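COPII coat assembly protein SEC16 (Saccharomyces cerevisiae, PDB 3MZK) helps initiate assembly of the COPII coat that forms transport vesicles at the endoplasmic reticulum and selects their cargo, and also acts in autophagy. Local coordinates at residues Q104-K109 against I333-I338; Y341-D346 against K350-I355; P357-H362 against D380-S385; P67-S72 against G375-D380. All coordinates share one frame; numbering follows the deposited sequence.

Contact 1: Q104-K109 against I333-I338; sequences QLLEMK and ILWDEI
Trp335 is the first residue of 333-338 to meet the other helix, and it does so through one methyl group: CD1 of Leu106 sits 3.6 Å from CD1 of Trp335. The same methyl lies 3.7 Å from CG of Trp335 and 3.8 Å from its CB, so it rests where the indole joins its stem. The two side chains cross at about a right angle, and the methyl comes to the ring obliquely. With Leu106 CG anti to its own carbonyl carbon (chi1 -76°), the isobutyl group is directed from helix 101-111 toward helix 330-344. The indole has a second aromatic neighbour, Trp103, edge-to-face. This pairing of an early helix with a late one is consistent with the ACE1-like helical fold of the Sec16 family. Next along the segment, Asp336 and Glu337 serve other neighbours: Asp336 bonds to Gln358 and to the backbone N of Ile324, while Glu337 faces the loop 67-72 and helix 372-387. Ile338 completes the contact one turn on from Trp335; its CG2 branch stands 4.3 Å from CB of Leu106, where the backbones come nearest, CA of Leu106 being 7.4 Å from CA of Ile338.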
loop_
_atom_site.group_PDB
_atom_site.type_symbol
_atom_site.label_atom_id
_atom_site.label_comp_id
_atom_site.label_asym_id
_atom_site.label_seq_id
_atom_site.Cartn_x
_atom_site.Cartn_y
_atom_site.Cartn_z
ATOM N N GLN B 104 17.842 30.623 -1.148
ATOM C CA GLN B 104 16.488 30.817 -0.654
ATOM C C GLN B 104 15.780 29.501 -0.356
ATOM O O GLN B 104 14.936 29.429 0.543
ATOM C CB GLN B 104 15.685 31.653 -1.651
ATOM C CG GLN B 104 16.158 33.096 -1.731
ATOM C CD GLN B 104 15.643 33.821 -2.955
ATOM O OE1 GLN B 104 15.467 33.229 -4.020
ATOM N NE2 GLN B 104 15.400 35.115 -2.808
ATOM N N LEU B 105 16.121 28.463 -1.111
ATOM C CA LEU B 105 15.547 27.145 -0.885
ATOM C C LEU B 105 15.957 26.617 0.483
ATOM O O LEU B 105 15.115 26.161 1.262
ATOM C CB LEU B 105 15.991 26.179 -1.974
ATOM C CG LEU B 105 15.568 24.725 -1.769
ATOM C CD1 LEU B 105 14.063 24.635 -1.624
ATOM C CD2 LEU B 105 16.056 23.853 -2.920
ATOM N N LEU B 106 17.253 26.689 0.772
ATOM C CA LEU B 106 17.775 26.259 2.064
ATOM C C LEU B 106 17.200 27.085 3.215
ATOM O O LEU B 106 16.965 26.565 4.308
ATOM C CB LEU B 106 19.302 26.312 2.071
ATOM C CG LEU B 106 19.996 25.180 1.306
ATOM C CD1 LEU B 106 21.484 25.444 1.185
ATOM C CD2 LEU B 106 19.744 23.841 1.985
ATOM N N GLU B 107 16.968 28.369 2.965
ATOM C CA GLU B 107 16.377 29.235 3.977
ATOM C C GLU B 107 14.966 28.766 4.336
ATOM O O GLU B 107 14.626 28.652 5.510
ATOM C CB GLU B 107 16.353 30.689 3.507
ATOM C CG GLU B 107 15.996 31.673 4.604
ATOM C CD GLU B 107 15.835 33.090 4.089
ATOM O OE1 GLU B 107 15.505 33.257 2.894
ATOM O OE2 GLU B 107 16.041 34.035 4.881
ATOM N N MET B 108 14.152 28.488 3.322
ATOM C CA MET B 108 12.807 27.960 3.548
ATOM C C MET B 108 12.837 26.709 4.413
ATOM O O MET B 108 12.174 26.642 5.449
ATOM C CB MET B 108 12.122 27.613 2.226
ATOM C CG MET B 108 11.747 28.789 1.361
ATOM S SD MET B 108 10.822 28.224 -0.076
ATOM C CE MET B 108 9.541 27.271 0.726
ATOM N N LYS B 109 13.599 25.714 3.971
ATOM C CA LYS B 109 13.634 24.427 4.646
ATOM C C LYS B 109 14.136 24.590 6.071
ATOM O O LYS B 109 13.837 23.783 6.949
ATOM C CB LYS B 109 14.506 23.446 3.866
ATOM C CG LYS B 109 14.037 23.220 2.435
ATOM C CD LYS B 109 14.965 22.277 1.679
ATOM C CE LYS B 109 14.494 20.833 1.743
ATOM N NZ LYS B 109 14.524 20.272 3.119
ATOM N N ILE B 333 30.652 24.969 1.095
ATOM C CA ILE B 333 30.966 24.683 2.488
ATOM C C ILE B 333 29.773 24.994 3.378
ATOM O O ILE B 333 29.359 24.170 4.193
ATOM C CB ILE B 333 32.166 25.504 2.978
ATOM C CG1 ILE B 333 33.417 25.139 2.187
ATOM C CG2 ILE B 333 32.399 25.281 4.468
ATOM C CD1 ILE B 333 34.626 25.959 2.580
ATOM N N LEU B 334 29.227 26.194 3.213
ATOM C CA LEU B 334 28.134 26.670 4.046
ATOM C C LEU B 334 26.817 25.966 3.714
ATOM O O LEU B 334 26.125 25.469 4.605
ATOM C CB LEU B 334 27.990 28.190 3.911
ATOM C CG LEU B 334 29.245 29.001 4.250
ATOM C CD1 LEU B 334 29.035 30.476 3.986
ATOM C CD2 LEU B 334 29.671 28.783 5.693
ATOM N N TRP B 335 26.471 25.921 2.432
ATOM C CA TRP B 335 25.277 25.205 2.010
ATOM C C TRP B 335 25.282 23.786 2.562
ATOM O O TRP B 335 24.308 23.354 3.179
ATOM C CB TRP B 335 25.169 25.166 0.491
ATOM C CG TRP B 335 24.836 26.483 -0.102
ATOM C CD1 TRP B 335 24.282 27.551 0.538
ATOM C CD2 TRP B 335 25.042 26.888 -1.458
ATOM N NE1 TRP B 335 24.122 28.596 -0.340
ATOM C CE2 TRP B 335 24.583 28.214 -1.572
ATOM C CE3 TRP B 335 25.572 26.255 -2.590
ATOM C CZ2 TRP B 335 24.633 28.921 -2.772
ATOM C CZ3 TRP B 335 25.620 26.958 -3.781
ATOM C CH2 TRP B 335 25.153 28.276 -3.863
ATOM N N ASP B 336 26.381 23.066 2.353
ATOM C CA ASP B 336 26.471 21.693 2.825
ATOM C C ASP B 336 26.229 21.568 4.324
ATOM O O ASP B 336 25.526 20.658 4.765
ATOM C CB ASP B 336 27.804 21.060 2.439
ATOM C CG ASP B 336 27.850 20.658 0.980
ATOM O OD1 ASP B 336 26.765 20.530 0.376
ATOM O OD2 ASP B 336 28.963 20.468 0.439
ATOM N N GLU B 337 26.790 22.480 5.110
ATOM C CA GLU B 337 26.601 22.405 6.558
ATOM C C GLU B 337 25.180 22.779 6.980
ATOM O O GLU B 337 24.621 22.186 7.902
ATOM C CB GLU B 337 27.625 23.254 7.310
ATOM C CG GLU B 337 27.494 23.118 8.815
ATOM C CD GLU B 337 28.694 23.653 9.561
ATOM O OE1 GLU B 337 29.688 24.032 8.906
ATOM O OE2 GLU B 337 28.639 23.689 10.810
ATOM N N ILE B 338 24.602 23.761 6.299
ATOM C CA ILE B 338 23.213 24.143 6.537
ATOM C C ILE B 338 22.258 23.002 6.181
ATOM O O ILE B 338 21.343 22.675 6.946
ATOM C CB ILE B 338 22.839 25.401 5.738
ATOM C CG1 ILE B 338 23.602 26.610 6.290
ATOM C CG2 ILE B 338 21.330 25.632 5.774
ATOM C CD1 ILE B 338 23.407 27.889 5.506
#

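Contact 2: Y341-D346 against K350-I355; sequences YIFSYD and KGFSSI
Phe343, on helix 330-344, and Phe352, in the connection that follows, carry this contact as a T-shaped ring pair. Before Phe343 in the segment, Tyr341 turns away to pack on helix 77-94, and Ile342 leans on Leu106 and Lys109 of helix 101-111. Phe343 itself points its CB toward 350-355 and offers one ring face. CZ of Phe352 lies over that face, 3.4 Å above its plane and displaced toward the rim; the closest pair is Phe343 CD1 to Phe352 CZ, at 3.5 Å. CG of Phe352 lies anti to its carbonyl carbon (chi1 -54°), which brings the ring edge to Phe343. Centroids 4.9 Å apart and planes at 64° confirm the edge-to-face arrangement, with Phe352 supplying the edge. The pair sits at the loop of the helical Sec23-binding domain, with a 3-10 segment at 353-355, that joins helix 330-344 to helix 356-368. Gly351 takes positive phi (116°) within this loop, where a side chain would collide with the carbonyl O of Lys350. Phe349, between the two segments, meets both phenyl rings, and Phe352 N is held by a hydrogen bond to Glu340 OE2.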
loop_
_atom_site.group_PDB
_atom_site.type_symbol
_atom_site.label_atom_id
_atom_site.label_comp_id
_atom_site.label_asym_id
_atom_site.label_seq_id
_atom_site.Cartn_x
_atom_site.Cartn_y
_atom_site.Cartn_z
ATOM N N TYR B 341 22.406 20.559 8.905
ATOM C CA TYR B 341 21.659 21.019 10.066
ATOM C C TYR B 341 20.172 20.725 9.903
ATOM O O TYR B 341 19.510 20.313 10.850
ATOM C CB TYR B 341 21.885 22.512 10.294
ATOM C CG TYR B 341 21.210 23.053 11.533
ATOM C CD1 TYR B 341 21.664 22.704 12.798
ATOM C CD2 TYR B 341 20.122 23.917 11.440
ATOM C CE1 TYR B 341 21.053 23.194 13.937
ATOM C CE2 TYR B 341 19.506 24.418 12.575
ATOM C CZ TYR B 341 19.978 24.051 13.820
ATOM O OH TYR B 341 19.373 24.540 14.954
ATOM N N ILE B 342 19.655 20.933 8.697
ATOM C CA ILE B 342 18.240 20.699 8.420
ATOM C C ILE B 342 17.856 19.235 8.658
ATOM O O ILE B 342 16.815 18.943 9.251
ATOM C CB ILE B 342 17.876 21.128 6.985
ATOM C CG1 ILE B 342 17.971 22.649 6.851
ATOM C CG2 ILE B 342 16.485 20.661 6.621
ATOM C CD1 ILE B 342 17.871 23.137 5.430
ATOM N N PHE B 343 18.707 18.318 8.206
ATOM C CA PHE B 343 18.503 16.896 8.456
ATOM C C PHE B 343 18.577 16.587 9.943
ATOM O O PHE B 343 18.045 15.579 10.399
ATOM C CB PHE B 343 19.573 16.064 7.744
ATOM C CG PHE B 343 19.245 15.728 6.322
ATOM C CD1 PHE B 343 19.238 14.407 5.899
ATOM C CD2 PHE B 343 18.950 16.725 5.407
ATOM C CE1 PHE B 343 18.939 14.083 4.584
ATOM C CE2 PHE B 343 18.654 16.412 4.094
ATOM C CZ PHE B 343 18.650 15.085 3.682
ATOM N N SER B 344 19.255 17.446 10.697
ATOM C CA SER B 344 19.550 17.147 12.094
ATOM C C SER B 344 18.308 17.209 12.968
ATOM O O SER B 344 18.260 16.597 14.033
ATOM C CB SER B 344 20.638 18.079 12.643
ATOM O OG SER B 344 20.106 19.347 12.977
ATOM N N TYR B 345 17.304 17.953 12.525
ATOM C CA TYR B 345 16.071 18.029 13.292
ATOM C C TYR B 345 15.304 16.710 13.228
ATOM O O TYR B 345 14.476 16.421 14.092
ATOM C CB TYR B 345 15.229 19.242 12.888
ATOM C CG TYR B 345 15.660 20.491 13.627
ATOM C CD1 TYR B 345 15.599 20.545 15.016
ATOM C CD2 TYR B 345 16.141 21.605 12.948
ATOM C CE1 TYR B 345 15.995 21.672 15.709
ATOM C CE2 TYR B 345 16.539 22.742 13.635
ATOM C CZ TYR B 345 16.464 22.767 15.017
ATOM O OH TYR B 345 16.856 23.886 15.717
ATOM N N ASP B 346 15.602 15.904 12.215
ATOM C CA ASP B 346 15.226 14.500 12.251
ATOM C C ASP B 346 16.140 13.828 13.261
ATOM O O ASP B 346 17.319 13.613 12.998
ATOM C CB ASP B 346 15.381 13.840 10.880
ATOM C CG ASP B 346 15.152 12.334 10.931
ATOM O OD1 ASP B 346 14.476 11.866 11.870
ATOM O OD2 ASP B 346 15.650 11.619 10.035
ATOM N N LYS B 350 22.288 11.172 11.985
ATOM C CA LYS B 350 23.592 11.182 12.645
ATOM C C LYS B 350 24.622 12.080 11.952
ATOM O O LYS B 350 25.670 12.376 12.522
ATOM C CB LYS B 350 24.143 9.758 12.759
ATOM N N GLY B 351 24.327 12.505 10.726
ATOM C CA GLY B 351 25.203 13.417 10.007
ATOM C C GLY B 351 25.801 12.815 8.749
ATOM O O GLY B 351 25.836 11.594 8.596
ATOM N N PHE B 352 26.273 13.672 7.843
ATOM C CA PHE B 352 26.917 13.210 6.614
ATOM C C PHE B 352 28.431 13.065 6.786
ATOM O O PHE B 352 29.163 14.056 6.826
ATOM C CB PHE B 352 26.634 14.165 5.447
ATOM C CG PHE B 352 25.179 14.430 5.208
ATOM C CD1 PHE B 352 24.335 13.418 4.787
ATOM C CD2 PHE B 352 24.656 15.704 5.381
ATOM C CE1 PHE B 352 22.983 13.665 4.561
ATOM C CE2 PHE B 352 23.309 15.959 5.154
ATOM C CZ PHE B 352 22.472 14.934 4.744
ATOM N N SER B 353 28.897 11.828 6.886
ATOM C CA SER B 353 30.323 11.552 6.946
ATOM C C SER B 353 31.041 12.117 5.726
ATOM O O SER B 353 32.168 12.605 5.827
ATOM C CB SER B 353 30.562 10.046 7.026
ATOM O OG SER B 353 29.977 9.509 8.194
ATOM N N SER B 354 30.386 12.051 4.574
ATOM C CA SER B 354 31.025 12.424 3.319
ATOM C C SER B 354 31.517 13.872 3.301
ATOM O O SER B 354 32.361 14.227 2.481
ATOM C CB SER B 354 30.087 12.173 2.137
ATOM O OG SER B 354 28.941 12.997 2.220
ATOM N N ILE B 355 30.995 14.702 4.200
ATOM C CA ILE B 355 31.369 16.112 4.211
ATOM C C ILE B 355 32.311 16.499 5.355
ATOM O O ILE B 355 32.710 17.660 5.465
ATOM C CB ILE B 355 30.138 17.052 4.227
ATOM C CG1 ILE B 355 29.477 17.058 5.603
ATOM C CG2 ILE B 355 29.159 16.667 3.138
ATOM C CD1 ILE B 355 28.598 18.254 5.837
#

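Contact 3: P357-H362 against D380-S385; sequences PQKIYH and DYLSSS
Leu382 reaches across to helix 356-368 and spreads its two methyls over Lys359 and Ile360. CG of Leu382 stands anti to the carbonyl carbon (chi1 -71°), which carries both branches over the gap: CD2 lies 3.6 Å from Lys359 CD, while CD1 rests on the peptide between Lys359 and Ile360, 3.9 Å from Ile360 N, and 4.0 Å from Ile360 CG1. That CG1 branch is the one anti to the carbonyl carbon of Ile360 (chi1 -59°). The helices run antiparallel, their short segments at 158° with axes 10.8 Å apart, as in the helical hairpins of an alpha-solenoid. Lys359 is fully extended beyond CG, every later torsion anti, and slides its methylenes past Leu382. Its NZ arrives at the edge of the Tyr381 ring, 4.2 Å from Tyr381 CE2, held by a salt bridge to Glu340 of helix 330-344. Shortened to an alanine, Leu382 would lose CG and both methyls, which is likely to open a gap beside the Lys359 stem and Ile360 CG1. The lysine thus does two jobs: its aliphatic stem packs between the helices, and its ammonium group pairs with a carboxylate of a third helix.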
loop_
_atom_site.group_PDB
_atom_site.type_symbol
_atom_site.label_atom_id
_atom_site.label_comp_id
_atom_site.label_asym_id
_atom_site.label_seq_id
_atom_site.Cartn_x
_atom_site.Cartn_y
_atom_site.Cartn_z
ATOM N N PRO B 357 35.485 15.814 5.661
ATOM C CA PRO B 357 36.667 16.421 5.049
ATOM C C PRO B 357 36.440 17.893 4.732
ATOM O O PRO B 357 37.323 18.707 4.984
ATOM C CB PRO B 357 36.827 15.621 3.760
ATOM C CG PRO B 357 36.295 14.288 4.112
ATOM C CD PRO B 357 35.133 14.540 5.013
ATOM N N GLN B 358 35.268 18.230 4.202
ATOM C CA GLN B 358 34.980 19.609 3.827
ATOM C C GLN B 358 34.962 20.511 5.051
ATOM O O GLN B 358 35.365 21.664 4.972
ATOM C CB GLN B 358 33.655 19.712 3.074
ATOM C CG GLN B 358 33.419 21.061 2.414
ATOM C CD GLN B 358 32.075 21.139 1.698
ATOM O OE1 GLN B 358 31.995 21.567 0.545
ATOM N NE2 GLN B 358 31.014 20.733 2.386
ATOM N N LYS B 359 34.500 19.983 6.182
ATOM C CA LYS B 359 34.474 20.746 7.428
ATOM C C LYS B 359 35.883 21.069 7.926
ATOM O O LYS B 359 36.146 22.177 8.400
ATOM C CB LYS B 359 33.706 19.991 8.511
ATOM C CG LYS B 359 32.220 19.871 8.249
ATOM C CD LYS B 359 31.507 19.322 9.469
ATOM C CE LYS B 359 30.044 19.061 9.190
ATOM N NZ LYS B 359 29.410 18.369 10.344
ATOM N N ILE B 360 36.782 20.092 7.826
ATOM C CA ILE B 360 38.171 20.288 8.222
ATOM C C ILE B 360 38.812 21.315 7.302
ATOM O O ILE B 360 39.548 22.200 7.743
ATOM C CB ILE B 360 38.965 18.973 8.162
ATOM C CG1 ILE B 360 38.332 17.923 9.077
ATOM C CG2 ILE B 360 40.423 19.200 8.544
ATOM C CD1 ILE B 360 39.053 16.597 9.054
ATOM N N TYR B 361 38.519 21.190 6.016
ATOM C CA TYR B 361 38.979 22.143 5.017
ATOM C C TYR B 361 38.445 23.536 5.332
ATOM O O TYR B 361 39.111 24.543 5.079
ATOM C CB TYR B 361 38.524 21.675 3.638
ATOM C CG TYR B 361 38.465 22.735 2.572
ATOM C CD1 TYR B 361 39.610 23.384 2.141
ATOM C CD2 TYR B 361 37.258 23.062 1.969
ATOM C CE1 TYR B 361 39.549 24.341 1.146
ATOM C CE2 TYR B 361 37.189 24.017 0.980
ATOM C CZ TYR B 361 38.333 24.650 0.572
ATOM O OH TYR B 361 38.252 25.593 -0.415
ATOM N N HIS B 362 37.239 23.579 5.891
ATOM C CA HIS B 362 36.620 24.826 6.321
ATOM C C HIS B 362 37.474 25.441 7.426
ATOM O O HIS B 362 37.875 26.599 7.340
ATOM C CB HIS B 362 35.191 24.557 6.809
ATOM C CG HIS B 362 34.429 25.784 7.207
ATOM N ND1 HIS B 362 33.195 25.726 7.816
ATOM C CD2 HIS B 362 34.727 27.101 7.085
ATOM C CE1 HIS B 362 32.764 26.953 8.056
ATOM N NE2 HIS B 362 33.674 27.805 7.624
ATOM N N ASP B 380 37.609 21.561 17.625
ATOM C CA ASP B 380 37.084 20.957 18.843
ATOM C C ASP B 380 35.813 20.154 18.575
ATOM O O ASP B 380 35.729 18.971 18.918
ATOM C CB ASP B 380 36.834 22.023 19.908
ATOM C CG ASP B 380 38.107 22.439 20.622
ATOM O OD1 ASP B 380 39.204 22.011 20.201
ATOM O OD2 ASP B 380 38.013 23.200 21.607
ATOM N N TYR B 381 34.827 20.798 17.960
ATOM C CA TYR B 381 33.590 20.115 17.621
ATOM C C TYR B 381 33.865 18.897 16.752
ATOM O O TYR B 381 33.286 17.829 16.962
ATOM C CB TYR B 381 32.625 21.058 16.903
ATOM C CG TYR B 381 31.454 20.343 16.265
ATOM C CD1 TYR B 381 30.394 19.875 17.033
ATOM C CD2 TYR B 381 31.411 20.135 14.893
ATOM C CE1 TYR B 381 29.325 19.217 16.449
ATOM C CE2 TYR B 381 30.347 19.480 14.299
ATOM C CZ TYR B 381 29.308 19.024 15.083
ATOM O OH TYR B 381 28.246 18.374 14.493
ATOM N N LEU B 382 34.754 19.062 15.777
ATOM C CA LEU B 382 35.052 17.992 14.836
ATOM C C LEU B 382 35.740 16.823 15.522
ATOM O O LEU B 382 35.585 15.678 15.107
ATOM C CB LEU B 382 35.900 18.512 13.678
ATOM C CG LEU B 382 35.165 19.425 12.694
ATOM C CD1 LEU B 382 36.133 20.069 11.712
ATOM C CD2 LEU B 382 34.082 18.646 11.962
ATOM N N SER B 383 36.493 17.116 16.578
ATOM C CA SER B 383 37.150 16.068 17.349
ATOM C C SER B 383 36.125 15.084 17.894
ATOM O O SER B 383 36.198 13.886 17.629
ATOM C CB SER B 383 37.983 16.662 18.487
ATOM O OG SER B 383 39.176 17.248 17.991
ATOM N N SER B 384 35.164 15.594 18.652
ATOM C CA SER B 384 34.112 14.746 19.202
ATOM C C SER B 384 33.351 14.062 18.075
ATOM O O SER B 384 32.950 12.903 18.187
ATOM C CB SER B 384 33.151 15.571 20.054
ATOM O OG SER B 384 32.541 16.589 19.282
ATOM N N SER B 385 33.162 14.795 16.985
ATOM C CA SER B 385 32.475 14.273 15.817
ATOM C C SER B 385 33.193 13.042 15.251
ATOM O O SER B 385 32.555 12.047 14.908
ATOM C CB SER B 385 32.360 15.368 14.755
ATOM O OG SER B 385 31.396 15.046 13.773
#

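Contact 4: P67-S72 against G375-D380; sequences PGPLGS and GTKYTD
Pro69 lies flat against the Tyr378 ring, and this is the tight half of the contact. Its CG stands 3.7 Å from the ring centroid, 15° off the normal, a CH-pi contact over one face. Of the backbone, Pro69 CA is 3.6 Å from Tyr378 CZ; the ring carbon CG of Pro69 comes within 3.4 Å of the carbonyl O of Lys377. Gly68 leads the loop into this place with positive phi (39°), where a CB would run into Pro69 CD. The other half is looser. Lys377 is exposed; its side chain touches Pro69 only through CB, 3.9 Å from Pro69 CD, before the extended chain passes Gly68; Ser72 is poorly ordered. The contact joins the loop 67-72, early in the chain, to helix 372-387 of the Sec23-binding domain. Tyr378 OH bonds to OE1 of Glu337, whose OE2 takes the N-H of Leu70, and the ring meets His362 edge-to-face. A leucine in place of Tyr378 would take away the flat face under Pro69 and is likely to leave Glu337 OE1 without this hydroxyl partner. A CH-pi contact and apolar packing set the loop against the helix, while one carboxylate from helix 330-344 ties both down.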
loop_
_atom_site.group_PDB
_atom_site.type_symbol
_atom_site.label_atom_id
_atom_site.label_comp_id
_atom_site.label_asym_id
_atom_site.label_seq_id
_atom_site.Cartn_x
_atom_site.Cartn_y
_atom_site.Cartn_z
ATOM N N PRO B 67 27.661 31.674 11.768
ATOM C CA PRO B 67 27.479 31.319 13.181
ATOM C C PRO B 67 28.175 30.022 13.578
ATOM O O PRO B 67 27.511 28.993 13.679
ATOM C CB PRO B 67 25.960 31.148 13.309
ATOM C CG PRO B 67 25.385 31.918 12.175
ATOM C CD PRO B 67 26.372 31.763 11.060
ATOM N N GLY B 68 29.486 30.085 13.807
ATOM C CA GLY B 68 30.265 28.943 14.256
ATOM C C GLY B 68 29.870 27.633 13.606
ATOM O O GLY B 68 29.241 27.627 12.547
ATOM N N PRO B 69 30.253 26.507 14.228
ATOM C CA PRO B 69 29.838 25.184 13.751
ATOM C C PRO B 69 28.377 24.913 14.086
ATOM O O PRO B 69 28.032 24.859 15.265
ATOM C CB PRO B 69 30.729 24.224 14.551
ATOM C CG PRO B 69 31.815 25.071 15.135
ATOM C CD PRO B 69 31.216 26.418 15.335
ATOM N N LEU B 70 27.528 24.757 13.075
ATOM C CA LEU B 70 26.144 24.366 13.323
ATOM C C LEU B 70 26.145 22.960 13.898
ATOM O O LEU B 70 27.091 22.203 13.689
ATOM C CB LEU B 70 25.331 24.388 12.031
ATOM C CG LEU B 70 25.380 25.672 11.213
ATOM C CD1 LEU B 70 24.535 25.518 9.963
ATOM C CD2 LEU B 70 24.902 26.840 12.047
ATOM N N GLY B 71 25.090 22.598 14.613
ATOM C CA GLY B 71 25.035 21.281 15.215
ATOM C C GLY B 71 25.764 21.275 16.541
ATOM O O GLY B 71 25.368 20.579 17.473
ATOM N N SER B 72 26.848 22.040 16.621
ATOM C CA SER B 72 27.426 22.357 17.915
ATOM C C SER B 72 26.265 22.952 18.679
ATOM O O SER B 72 25.622 23.884 18.198
ATOM C CB SER B 72 28.552 23.379 17.781
ATOM O OG SER B 72 28.233 24.581 18.460
ATOM N N GLY B 375 38.194 28.988 14.304
ATOM C CA GLY B 375 38.945 27.827 13.872
ATOM C C GLY B 375 38.932 26.700 14.883
ATOM O O GLY B 375 38.628 25.561 14.537
ATOM N N THR B 376 39.260 27.013 16.133
ATOM C CA THR B 376 39.268 26.008 17.193
ATOM C C THR B 376 37.855 25.545 17.532
ATOM O O THR B 376 37.653 24.391 17.906
ATOM C CB THR B 376 39.966 26.513 18.469
ATOM O OG1 THR B 376 39.333 27.717 18.916
ATOM C CG2 THR B 376 41.427 26.792 18.196
ATOM N N LYS B 377 36.881 26.441 17.402
ATOM C CA LYS B 377 35.483 26.058 17.595
ATOM C C LYS B 377 35.147 24.870 16.709
ATOM O O LYS B 377 34.383 23.995 17.100
ATOM C CB LYS B 377 34.534 27.220 17.292
ATOM C CG LYS B 377 34.344 28.197 18.443
ATOM C CD LYS B 377 33.237 29.196 18.138
ATOM C CE LYS B 377 32.947 30.084 19.335
ATOM N NZ LYS B 377 31.780 30.974 19.084
ATOM N N TYR B 378 35.735 24.846 15.516
ATOM C CA TYR B 378 35.516 23.757 14.567
ATOM C C TYR B 378 36.340 22.515 14.881
ATOM O O TYR B 378 35.802 21.414 14.965
ATOM C CB TYR B 378 35.788 24.221 13.137
ATOM C CG TYR B 378 34.553 24.718 12.428
ATOM C CD1 TYR B 378 33.775 23.856 11.662
ATOM C CD2 TYR B 378 34.150 26.041 12.541
ATOM C CE1 TYR B 378 32.634 24.306 11.019
ATOM C CE2 TYR B 378 33.013 26.499 11.902
ATOM C CZ TYR B 378 32.259 25.631 11.145
ATOM O OH TYR B 378 31.126 26.091 10.508
ATOM N N THR B 379 37.644 22.688 15.054
ATOM C CA THR B 379 38.510 21.555 15.363
ATOM C C THR B 379 38.019 20.813 16.609
ATOM O O THR B 379 38.001 19.582 16.642
ATOM C CB THR B 379 39.989 21.976 15.536
ATOM O OG1 THR B 379 40.147 22.736 16.740
ATOM C CG2 THR B 379 40.451 22.797 14.342
ATOM N N ASP B 380 37.609 21.561 17.625
ATOM C CA ASP B 380 37.084 20.957 18.843
ATOM C C ASP B 380 35.813 20.154 18.575
ATOM O O ASP B 380 35.729 18.971 18.918
ATOM C CB ASP B 380 36.834 22.023 19.908
ATOM C CG ASP B 380 38.107 22.439 20.622
ATOM O OD1 ASP B 380 39.204 22.011 20.201
ATOM O OD2 ASP B 380 38.013 23.200 21.607
#

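From the N terminus, the loop 67-72 comes first, and contact 4 joins it to helix 372-387 some 300 residues later, closing the widest span. Contact 1 falls wholly within that span, bringing helix 101-111 to helix 330-344 across 223 intervening residues, most of them helical. Contact 2 follows in series, also inside contact 4, and closes the loop between helices 330-344 and 356-368. Contact 3 pairs helices 356-368 and 372-387 and crosses contact 4, with which it shares Asp380. Helix 330-344 is the common element: it takes part in contacts 1 and 2, bonds through Asp336 to contact 3, and through Glu337 to both sides of contact 4.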